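Local coordinates for magnetosome membrane protein MamB, putative Co/Zn/Cd cation transporter. Cation diffusion facilitator family (Desulfamplus magnetovallimortis, PDB 6QFJ) that probably transports divalent metal cations across the magnetosome membrane, this fragment being the cytosolic C-terminal domain of a cation diffusion facilitator, at residues I55-E58 and V59-I62. Numbering follows the deposited sequence.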
loop_
_atom_site.group_PDB
_atom_site.type_symbol
_atom_site.label_atom_id
_atom_site.label_comp_id
_atom_site.label_asym_id
_atom_site.label_seq_id
_atom_site.Cartn_x
_atom_site.Cartn_y
_atom_site.Cartn_z
ATOM N N ILE A 55 -7.237 6.404 -3.911
ATOM C CA ILE A 55 -6.736 5.284 -3.059
ATOM C C ILE A 55 -5.220 5.332 -2.908
ATOM O O ILE A 55 -4.659 5.041 -1.800
ATOM C CB ILE A 55 -7.140 3.941 -3.686
ATOM C CG1 ILE A 55 -8.632 3.753 -3.548
ATOM C CG2 ILE A 55 -6.402 2.760 -3.046
ATOM C CD1 ILE A 55 -9.191 2.669 -4.404
ATOM N N LYS A 56 -4.493 5.656 -4.009
ATOM C CA LYS A 56 -2.986 5.766 -3.895
ATOM C C LYS A 56 -2.545 6.815 -2.926
ATOM O O LYS A 56 -1.633 6.609 -2.155
ATOM C CB LYS A 56 -2.340 6.092 -5.227
ATOM C CG LYS A 56 -2.556 4.968 -6.200
ATOM C CD LYS A 56 -1.883 5.249 -7.514
ATOM C CE LYS A 56 -2.078 4.031 -8.387
ATOM N NZ LYS A 56 -1.574 4.309 -9.753
ATOM N N LYS A 57 -3.254 7.925 -2.911
ATOM C CA LYS A 57 -3.060 8.968 -1.910
ATOM C C LYS A 57 -3.310 8.475 -0.482
ATOM O O LYS A 57 -2.523 8.791 0.455
ATOM C CB LYS A 57 -3.922 10.215 -2.263
ATOM C CG LYS A 57 -3.413 10.914 -3.575
ATOM C CD LYS A 57 -2.485 12.083 -3.302
ATOM C CE LYS A 57 -1.034 11.639 -3.168
ATOM N NZ LYS A 57 -0.132 12.612 -2.467
ATOM N N GLU A 58 -4.409 7.716 -0.266
ATOM C CA GLU A 58 -4.642 7.113 1.103
ATOM C C GLU A 58 -3.573 6.192 1.523
ATOM O O GLU A 58 -3.148 6.184 2.705
ATOM C CB GLU A 58 -5.979 6.308 1.200
ATOM C CG GLU A 58 -7.236 7.132 1.444
ATOM C CD GLU A 58 -8.555 6.277 1.674
ATOM O OE1 GLU A 58 -8.510 5.026 1.432
ATOM O OE2 GLU A 58 -9.608 6.843 2.157
ATOM N N VAL A 59 -3.108 5.353 0.582
ATOM C CA VAL A 59 -2.014 4.440 0.929
ATOM C C VAL A 59 -0.727 5.141 1.307
ATOM O O VAL A 59 -0.000 4.789 2.260
ATOM C CB VAL A 59 -1.686 3.469 -0.223
ATOM C CG1 VAL A 59 -0.416 2.688 0.062
ATOM C CG2 VAL A 59 -2.837 2.575 -0.392
ATOM N N ASN A 60 -0.458 6.188 0.589
ATOM C CA ASN A 60 0.719 6.992 0.837
ATOM C C ASN A 60 0.638 7.654 2.237
ATOM O O ASN A 60 1.612 7.667 2.980
ATOM C CB ASN A 60 0.758 8.115 -0.208
ATOM C CG ASN A 60 2.047 8.924 -0.152
ATOM O OD1 ASN A 60 2.046 10.067 0.294
ATOM N ND2 ASN A 60 3.118 8.364 -0.652
ATOM N N GLN A 61 -0.536 8.164 2.586
ATOM C CA GLN A 61 -0.768 8.764 3.895
ATOM C C GLN A 61 -0.506 7.737 4.988
ATOM O O GLN A 61 0.172 7.997 5.979
ATOM C CB GLN A 61 -2.233 9.250 3.918
ATOM C CG GLN A 61 -2.641 10.012 5.194
ATOM C CD GLN A 61 -2.820 9.167 6.407
ATOM O OE1 GLN A 61 -3.427 8.095 6.377
ATOM N NE2 GLN A 61 -2.274 9.650 7.550
ATOM N N ILE A 62 -1.010 6.544 4.798
ATOM C CA ILE A 62 -0.780 5.480 5.816
ATOM C C ILE A 62 0.654 5.216 6.061
ATOM O O ILE A 62 1.132 5.239 7.205
ATOM C CB ILE A 62 -1.527 4.192 5.402
ATOM C CG1 ILE A 62 -3.008 4.447 5.450
ATOM C CG2 ILE A 62 -1.131 3.044 6.300
ATOM C CD1 ILE A 62 -3.870 3.409 4.777
HETATM O O HOH W 1 -5.210 7.116 4.694
#
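Ile62 N donates to Glu58 O at 3.0 Å, and the same carbonyl oxygen accepts a hydrogen bond from a water. That water also donates to the side chain of Gln61, with a short bond of 2.6 Å to OE1. A bend at chi2 (-74°) curls the Gln61 chain back so that its amide oxygen reaches this water, while NE2 hydrogen-bonds to Glu65 OE1 one turn on. Ile62 crowds the same carbonyl with its longer branch: CG1 lies 3.3 Å from Glu58 O, and CD1 is close by. That branch sits beside the backbone N, with chi1 at -66°, which brings it back over the preceding turn. The carbonyls of Ile55, Lys56 and Lys57 accept the N-H of Val59, Asn60 and Gln61, the first being Val59 N to Ile55 O at 2.9 Å. Val59 CG2 rests 3.4 Å from Ile55 O and meets Ile55 CG2 more loosely, at 4.4 Å. The Glu58 chain is extended beyond CG, and its OE1 hydrogen-bonds to Ser19 OG. All this lies in helix 49-66, the crossover of a beta-alpha-beta unit between strands 34-43 and 71-79: Val59 packs on Val75 and Asn60 on Val73, both of strand 71-79, Val59 also on Ile20 in the loop carrying Ser19, and Ile62 on Val13 and Leu14 of helix 2-15.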